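GTP-binding protein (Sulfolobus solfataricus P2, PDB 2QTF) hydrolyses GTP, for which it is specific, associates with the large (50S) ribosomal subunit and may act in protein synthesis or ribosome biogenesis. Local coordinates at residues K40-Y45 / I62-K67; K293-T298 / E322-I327; V185-S190 / F236-P241. All blocks are in the same frame, centred on the assembly; numbering follows the deposited sequence.

Interaction 1: residues K40-Y45 / I62-K67; sequences KFYIQY and IFEQLK
Two strand-to-helix loops of the N-terminal HflX domain meet here through the ring of Tyr42: 40-45 runs into helix 45-52, while 62-67 joins strand 59-62 to helix 68-78. The CB of Tyr42 already points toward 62-67, and chi1 of -174°, with CG anti to the backbone N, carries the ring on to Ile62 and Leu66. Over one face sits Leu66 CD2, 4.0 Å from the ring centroid and displaced toward the rim on the CB side, where it comes within 3.6 Å of Tyr42 CG; this is a CH-pi contact. Ile62 approaches the same ring obliquely, its CG2 lying 3.6 Å from Tyr42 CE2, and the two side chains run past each other in opposite directions. At the far end Glu64 CG passes 3.7 Å from Tyr42 OH, while the carboxylate bends back to its own loop, where Glu64 OE2 accepts from Gln65 N at 2.7 Å. Ile43 CG2 adds a looser contact, 3.9 Å from Ile62 CD1. Outside the pair, His70 of helix 68-78 meets the Tyr42 ring edge-to-face. No hydrogen bond crosses between the loops, so the contact rests on apolar packing and one CH-pi contact over the ring face.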
# COMPACT_ATOMS: atom_id res chain seq x y z
N LYS A 40 14.76 -23.14 -13.85
CA LYS A 40 13.63 -23.75 -13.19
C LYS A 40 13.15 -22.96 -11.99
O LYS A 40 11.94 -22.78 -11.84
CB LYS A 40 13.92 -25.19 -12.74
CG LYS A 40 14.32 -26.15 -13.89
CD LYS A 40 14.74 -27.52 -13.31
CE LYS A 40 13.54 -28.25 -12.55
NZ LYS A 40 13.80 -29.63 -11.89
N PHE A 41 14.06 -22.50 -11.13
CA PHE A 41 13.63 -22.04 -9.82
C PHE A 41 13.80 -20.56 -9.62
O PHE A 41 13.52 -20.02 -8.53
CB PHE A 41 14.47 -22.76 -8.77
CG PHE A 41 14.34 -24.27 -8.86
CD1 PHE A 41 13.19 -24.91 -8.39
CD2 PHE A 41 15.38 -25.02 -9.44
CE1 PHE A 41 13.03 -26.38 -8.44
CE2 PHE A 41 15.27 -26.41 -9.52
CZ PHE A 41 14.09 -27.12 -9.01
N TYR A 42 14.33 -19.92 -10.65
CA TYR A 42 14.62 -18.45 -10.57
C TYR A 42 15.74 -18.14 -9.56
O TYR A 42 16.90 -17.69 -9.92
CB TYR A 42 13.29 -17.59 -10.26
CG TYR A 42 13.61 -16.12 -10.34
CD1 TYR A 42 13.76 -15.52 -11.58
CD2 TYR A 42 13.97 -15.43 -9.26
CE1 TYR A 42 14.16 -14.20 -11.68
CE2 TYR A 42 14.36 -14.07 -9.31
CZ TYR A 42 14.47 -13.50 -10.54
OH TYR A 42 14.88 -12.20 -10.63
N ILE A 43 15.45 -18.33 -8.26
CA ILE A 43 16.50 -18.20 -7.29
C ILE A 43 17.39 -19.49 -7.32
O ILE A 43 17.01 -20.45 -7.95
CB ILE A 43 15.98 -17.92 -5.82
CG1 ILE A 43 15.16 -19.06 -5.32
CG2 ILE A 43 15.11 -16.54 -5.83
CD1 ILE A 43 14.86 -18.98 -3.74
N GLN A 44 18.50 -19.48 -6.61
CA GLN A 44 19.42 -20.62 -6.66
C GLN A 44 18.84 -21.79 -5.87
O GLN A 44 18.06 -21.59 -4.91
CB GLN A 44 20.82 -20.20 -6.16
CG GLN A 44 21.62 -19.19 -7.23
CD GLN A 44 21.42 -19.44 -8.80
OE1 GLN A 44 21.57 -20.57 -9.31
NE2 GLN A 44 21.00 -18.36 -9.54
N TYR A 45 19.13 -23.02 -6.34
CA TYR A 45 18.50 -24.16 -5.76
C TYR A 45 18.86 -24.34 -4.30
O TYR A 45 18.03 -24.68 -3.48
CB TYR A 45 18.95 -25.35 -6.58
CG TYR A 45 18.33 -26.68 -6.18
CD1 TYR A 45 17.02 -26.99 -6.54
CD2 TYR A 45 19.11 -27.68 -5.51
CE1 TYR A 45 16.48 -28.19 -6.25
CE2 TYR A 45 18.54 -28.92 -5.17
CZ TYR A 45 17.25 -29.21 -5.60
OH TYR A 45 16.55 -30.40 -5.35
N ILE A 62 9.57 -12.51 -4.18
CA ILE A 62 10.52 -12.12 -5.23
C ILE A 62 10.00 -10.84 -5.88
O ILE A 62 8.90 -10.80 -6.42
CB ILE A 62 10.73 -13.28 -6.21
CG1 ILE A 62 11.43 -14.50 -5.46
CG2 ILE A 62 11.58 -12.78 -7.38
CD1 ILE A 62 11.25 -15.80 -6.22
N PHE A 63 10.75 -9.76 -5.75
CA PHE A 63 10.26 -8.53 -6.30
C PHE A 63 10.55 -8.42 -7.79
O PHE A 63 11.35 -7.60 -8.16
CB PHE A 63 10.79 -7.33 -5.49
CG PHE A 63 9.92 -6.10 -5.62
CD1 PHE A 63 8.64 -6.04 -5.04
CD2 PHE A 63 10.36 -5.01 -6.39
CE1 PHE A 63 7.85 -4.85 -5.20
CE2 PHE A 63 9.61 -3.83 -6.54
CZ PHE A 63 8.36 -3.74 -5.95
N GLU A 64 9.87 -9.21 -8.61
CA GLU A 64 10.00 -9.25 -10.06
C GLU A 64 8.72 -9.90 -10.52
O GLU A 64 8.01 -10.48 -9.69
CB GLU A 64 11.14 -10.21 -10.46
CG GLU A 64 12.29 -9.59 -11.27
CD GLU A 64 11.86 -8.79 -12.51
OE1 GLU A 64 12.71 -7.99 -12.98
OE2 GLU A 64 10.70 -8.93 -13.01
N GLN A 65 8.47 -9.96 -11.81
CA GLN A 65 7.41 -10.76 -12.26
C GLN A 65 7.94 -12.13 -12.66
O GLN A 65 8.77 -12.21 -13.61
CB GLN A 65 6.66 -10.04 -13.39
CG GLN A 65 5.44 -10.78 -13.90
CD GLN A 65 4.67 -9.98 -14.98
OE1 GLN A 65 4.76 -8.73 -15.04
NE2 GLN A 65 3.91 -10.71 -15.85
N LEU A 66 7.45 -13.21 -12.04
CA LEU A 66 7.92 -14.62 -12.31
C LEU A 66 7.18 -15.18 -13.48
O LEU A 66 6.00 -14.93 -13.65
CB LEU A 66 7.73 -15.63 -11.11
CG LEU A 66 8.56 -15.40 -9.90
CD1 LEU A 66 8.23 -16.37 -8.73
CD2 LEU A 66 10.12 -15.39 -10.27
N LYS A 67 7.90 -15.92 -14.33
CA LYS A 67 7.31 -16.77 -15.34
C LYS A 67 6.56 -17.92 -14.74
O LYS A 67 6.90 -18.43 -13.66
CB LYS A 67 8.38 -17.33 -16.29
CG LYS A 67 9.12 -16.23 -16.96
CD LYS A 67 10.14 -16.84 -17.91
CE LYS A 67 11.01 -15.78 -18.50
NZ LYS A 67 12.13 -16.59 -19.05

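Interaction 2: residues K293-T298 / E322-I327; sequences KPILVT and ELYSPI
Tyr324 CG stands anti to the backbone N (chi1 -179°) and Ile295 CG1 anti to its carbonyl carbon (chi1 -66°), and together these torsions bring the isoleucine's end over the phenol ring. Ile295 CD1 lies 3.7 Å from the ring centroid, only 18° off the normal, a CH-pi contact in which the two side chains cross at about a right angle. The phenol oxygen works at the rim: Tyr324 OH donates to Lys293 O at 2.6 Å, in the carbonyl plane and on a lone pair. With an alanine at Tyr324, Lys293 O is likely to lose this donor and a gap to open beneath Ile295 CD1. The contact belongs to the beta-alpha-beta unit of strand 295-300, helix 309-323 and strand 327-332 in the G domain, at the point where the chain leaves the helix to enter the edge strand. Parallel pairing starts here: Ile295 N donates to Pro326 O at 3.1 Å, the carbonyl being presented by a proline that follows a cis peptide bond. Beside that bond, Pro294 CA makes a CA-H...O contact of 3.4 Å with the same Pro326 O. Further along, Ile327 CD1 packs at 4.1 Å against Val297 CG2. Phe282 of helix 271-288 touches both Ile295 and Ile327, covering the same face of the sheet, while the Lys293 ammonium group turns elsewhere, to Ser258 O.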
# COMPACT_ATOMS: atom_id res chain seq x y z
N LYS A 293 -13.78 16.97 0.47
CA LYS A 293 -13.40 16.36 1.80
C LYS A 293 -12.30 17.23 2.39
O LYS A 293 -11.30 17.48 1.71
CB LYS A 293 -12.87 14.94 1.65
CG LYS A 293 -13.97 14.01 1.30
CD LYS A 293 -13.60 12.53 1.36
CE LYS A 293 -14.82 11.69 0.88
NZ LYS A 293 -16.05 11.83 1.74
N PRO A 294 -12.41 17.60 3.70
CA PRO A 294 -11.24 18.28 4.24
C PRO A 294 -9.99 17.41 4.21
O PRO A 294 -10.08 16.21 4.54
CB PRO A 294 -11.63 18.57 5.71
CG PRO A 294 -13.18 18.46 5.73
CD PRO A 294 -13.52 17.44 4.68
N ILE A 295 -8.84 18.00 3.84
CA ILE A 295 -7.58 17.23 3.85
C ILE A 295 -6.55 17.88 4.75
O ILE A 295 -6.25 19.09 4.58
CB ILE A 295 -7.02 17.09 2.38
CG1 ILE A 295 -8.02 16.20 1.54
CG2 ILE A 295 -5.61 16.38 2.44
CD1 ILE A 295 -7.43 15.89 0.09
N LEU A 296 -6.04 17.15 5.75
CA LEU A 296 -4.98 17.62 6.60
C LEU A 296 -3.70 17.06 6.01
O LEU A 296 -3.53 15.84 5.96
CB LEU A 296 -5.17 17.01 8.00
CG LEU A 296 -4.05 17.26 9.05
CD1 LEU A 296 -3.71 18.76 9.24
CD2 LEU A 296 -4.42 16.61 10.50
N VAL A 297 -2.76 17.89 5.62
CA VAL A 297 -1.55 17.39 4.99
C VAL A 297 -0.52 17.31 6.08
O VAL A 297 -0.31 18.30 6.85
CB VAL A 297 -1.01 18.35 3.80
CG1 VAL A 297 0.28 17.75 3.23
CG2 VAL A 297 -2.10 18.61 2.74
N THR A 298 0.14 16.15 6.21
CA THR A 298 1.18 16.08 7.19
C THR A 298 2.52 15.85 6.48
O THR A 298 2.75 14.80 5.91
CB THR A 298 0.96 14.97 8.27
OG1 THR A 298 0.96 13.70 7.63
CG2 THR A 298 -0.35 15.15 9.02
N GLU A 322 -3.17 25.52 -3.83
CA GLU A 322 -3.40 25.70 -5.27
C GLU A 322 -4.07 24.50 -5.94
O GLU A 322 -4.84 24.67 -6.91
CB GLU A 322 -2.11 26.00 -5.99
CG GLU A 322 -1.65 27.42 -5.71
CD GLU A 322 -0.34 27.73 -6.43
OE1 GLU A 322 0.30 28.77 -6.11
OE2 GLU A 322 0.04 26.91 -7.31
N LEU A 323 -3.77 23.28 -5.47
CA LEU A 323 -4.28 22.08 -6.10
C LEU A 323 -5.60 21.61 -5.63
O LEU A 323 -6.28 20.89 -6.36
CB LEU A 323 -3.27 20.92 -6.04
CG LEU A 323 -1.92 21.25 -6.64
CD1 LEU A 323 -0.80 20.33 -6.16
CD2 LEU A 323 -2.02 21.19 -8.17
N TYR A 324 -6.01 21.98 -4.41
CA TYR A 324 -7.21 21.37 -3.84
C TYR A 324 -7.86 22.33 -2.82
O TYR A 324 -7.16 23.04 -2.06
CB TYR A 324 -6.82 20.00 -3.18
CG TYR A 324 -7.96 19.24 -2.56
CD1 TYR A 324 -8.68 18.27 -3.31
CD2 TYR A 324 -8.32 19.46 -1.23
CE1 TYR A 324 -9.76 17.58 -2.72
CE2 TYR A 324 -9.38 18.80 -0.66
CZ TYR A 324 -10.09 17.86 -1.40
OH TYR A 324 -11.12 17.19 -0.83
N SER A 325 -9.17 22.24 -2.73
CA SER A 325 -9.92 22.83 -1.67
C SER A 325 -10.97 21.85 -1.21
O SER A 325 -11.63 21.26 -2.04
CB SER A 325 -10.61 24.10 -2.25
OG SER A 325 -11.13 24.85 -1.19
N PRO A 326 -11.23 21.74 0.14
CA PRO A 326 -10.62 22.46 1.25
C PRO A 326 -9.42 21.71 1.87
O PRO A 326 -9.53 20.55 2.29
CB PRO A 326 -11.76 22.55 2.25
CG PRO A 326 -12.52 21.29 2.08
CD PRO A 326 -12.33 20.89 0.59
N ILE A 327 -8.33 22.40 1.96
CA ILE A 327 -7.19 21.98 2.75
C ILE A 327 -7.54 22.44 4.22
O ILE A 327 -7.70 23.65 4.50
CB ILE A 327 -5.92 22.65 2.24
CG1 ILE A 327 -5.53 22.10 0.86
CG2 ILE A 327 -4.67 22.34 3.11
CD1 ILE A 327 -5.08 20.55 0.75

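Interaction 3: residues V185-S190 / F236-P241; sequences VGYTNS and FIRGIP. With SO4 (sulfate ion), chain F; ACT (acetate ion), chain H.
Val185, ending strand 181-185, lays its CB 4.2 Å from Phe236 CZ, and the N of Gly186 lies over one face of the same ring. Gly186 O accepts from Phe236 N, which sits well above the carbonyl plane. Phe236 meets one side of the Tyr187 ring, its CB 3.5 Å from the centroid and its ring edge toward the face, the planes 65° apart; the Arg238 guanidinium lies on the other side, oblique to the ring, with Tyr187 CD2 against one of its faces. Thr188 N donates to Phe236 O at 3.1 Å, and Thr188 O receives Arg238 NH1 at 3.0 Å, nearly straight (166°) and in the guanidinium plane. Glu15 forms a salt bridge with Arg238 NH1. Asn189 N bonds O4 of a sulfate, probably from the crystallisation liquor, at 2.8 Å; Ser190 N bonds its O3 more weakly, and Ser190 OG braces the type II turn by bonding Tyr187 O at 2.7 Å. Gly191, Lys192 and Thr193 also hold this ion. Strand, turn and helix, with amides gathered round an anion, fit the P-loop (Walker A) of a GTPase, in line with the inferred GTP site at Gly186 to Thr193 and consistent with the sulfate occupying a phosphate position, the loop after strand 226-232 packing against it.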
# COMPACT_ATOMS: atom_id res chain seq x y z
N VAL A 185 -3.89 8.65 3.62
CA VAL A 185 -3.44 8.37 2.26
C VAL A 185 -2.05 8.95 2.02
O VAL A 185 -1.52 9.73 2.84
CB VAL A 185 -4.41 8.96 1.21
CG1 VAL A 185 -5.76 8.27 1.39
CG2 VAL A 185 -4.55 10.53 1.43
N GLY A 186 -1.45 8.52 0.91
CA GLY A 186 -0.11 8.99 0.58
C GLY A 186 0.70 7.90 -0.12
O GLY A 186 0.37 6.71 -0.01
N TYR A 187 1.86 8.28 -0.68
CA TYR A 187 2.68 7.27 -1.30
C TYR A 187 3.29 6.27 -0.35
O TYR A 187 3.56 6.57 0.80
CB TYR A 187 3.86 7.96 -2.01
CG TYR A 187 3.41 8.26 -3.42
CD1 TYR A 187 2.83 9.52 -3.72
CD2 TYR A 187 3.50 7.26 -4.41
CE1 TYR A 187 2.37 9.82 -5.06
CE2 TYR A 187 2.98 7.51 -5.72
CZ TYR A 187 2.51 8.78 -6.03
OH TYR A 187 2.09 8.98 -7.28
N THR A 188 3.61 5.10 -0.89
CA THR A 188 4.42 4.15 -0.22
C THR A 188 5.67 4.82 0.38
O THR A 188 6.32 5.66 -0.24
CB THR A 188 4.88 3.08 -1.28
OG1 THR A 188 3.69 2.54 -1.82
CG2 THR A 188 5.68 1.99 -0.66
N ASN A 189 5.99 4.40 1.59
CA ASN A 189 7.18 4.85 2.27
C ASN A 189 7.13 6.34 2.68
O ASN A 189 8.16 6.98 2.91
CB ASN A 189 8.40 4.56 1.39
CG ASN A 189 9.56 4.25 2.16
OD1 ASN A 189 9.45 3.79 3.31
ND2 ASN A 189 10.73 4.51 1.59
N SER A 190 5.93 6.87 2.79
CA SER A 190 5.83 8.29 3.27
C SER A 190 5.69 8.29 4.84
O SER A 190 5.77 9.32 5.51
CB SER A 190 4.65 8.94 2.59
OG SER A 190 3.45 8.21 2.96
N PHE A 236 -0.76 5.24 -2.44
CA PHE A 236 -0.49 5.47 -3.86
C PHE A 236 0.79 4.64 -4.12
O PHE A 236 1.78 4.71 -3.38
CB PHE A 236 -0.16 6.95 -4.10
CG PHE A 236 -1.22 7.89 -3.60
CD1 PHE A 236 -2.55 7.61 -3.79
CD2 PHE A 236 -0.85 9.07 -2.97
CE1 PHE A 236 -3.60 8.56 -3.38
CE2 PHE A 236 -1.85 9.96 -2.47
CZ PHE A 236 -3.23 9.70 -2.71
N ILE A 237 0.74 3.79 -5.15
CA ILE A 237 1.79 2.80 -5.38
C ILE A 237 2.49 3.29 -6.68
O ILE A 237 1.82 3.72 -7.61
CB ILE A 237 1.20 1.36 -5.68
CG1 ILE A 237 0.28 0.72 -4.55
CG2 ILE A 237 2.33 0.37 -6.01
CD1 ILE A 237 0.96 0.40 -3.33
N ARG A 238 3.80 3.22 -6.72
CA ARG A 238 4.56 3.64 -7.89
C ARG A 238 4.68 2.49 -8.89
O ARG A 238 4.79 1.36 -8.47
CB ARG A 238 5.95 4.13 -7.46
CG ARG A 238 5.86 5.40 -6.49
CD ARG A 238 7.21 5.73 -5.89
NE ARG A 238 7.15 7.01 -5.14
CZ ARG A 238 7.07 7.04 -3.81
NH1 ARG A 238 6.94 5.88 -3.14
NH2 ARG A 238 7.08 8.20 -3.15
N GLY A 239 4.57 2.72 -10.19
CA GLY A 239 4.90 1.55 -11.07
C GLY A 239 3.88 0.42 -10.99
O GLY A 239 4.26 -0.77 -10.97
N ILE A 240 2.59 0.72 -10.98
CA ILE A 240 1.64 -0.43 -10.78
C ILE A 240 1.60 -1.25 -12.10
O ILE A 240 1.37 -0.67 -13.16
CB ILE A 240 0.29 0.10 -10.49
CG1 ILE A 240 0.39 0.89 -9.17
CG2 ILE A 240 -0.76 -1.09 -10.25
CD1 ILE A 240 -0.86 1.75 -8.90
N PRO A 241 1.89 -2.55 -12.02
CA PRO A 241 1.74 -3.39 -13.19
C PRO A 241 0.35 -3.28 -13.78
O PRO A 241 -0.64 -3.30 -13.06
CB PRO A 241 1.87 -4.80 -12.62
CG PRO A 241 2.76 -4.65 -11.36
CD PRO A 241 2.32 -3.32 -10.82
S SO4 F . 4.17 3.67 4.39
O1 SO4 F . 3.29 3.01 5.34
O2 SO4 F . 5.34 4.25 5.04
O3 SO4 F . 3.67 4.92 3.85
O4 SO4 F . 4.62 2.73 3.34
C ACT H . 1.10 1.09 0.78
O ACT H . -0.14 1.03 1.22
OXT ACT H . 1.62 2.20 0.37
CH3 ACT H . 1.90 -0.22 0.72
O HOH W 1 6.86 8.62 -0.44
O HOH W 2 4.99 1.98 -4.43

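From the N terminus, interaction 1 comes first, joining two strand-to-helix loops within the N-terminal domain and closing a span of 16 residues. Interaction 3 follows, bringing 185-190 to 236-241 across 45 residues, and interaction 2 closes last, over the 23 residues between 293-298 and 322-327. The three spans run in series, so none nests in or crosses another. Interactions 2 and 3 share the G domain: one joins the two strands of its last beta-alpha-beta unit at the sheet edge, the other sets the loop after strand 181-185 against the loop after strand 226-232. Interaction 1 lies about 43 Å from interaction 2, centre to centre. Between them, interaction 3 touches N-terminal helices 13-22 and 86-97.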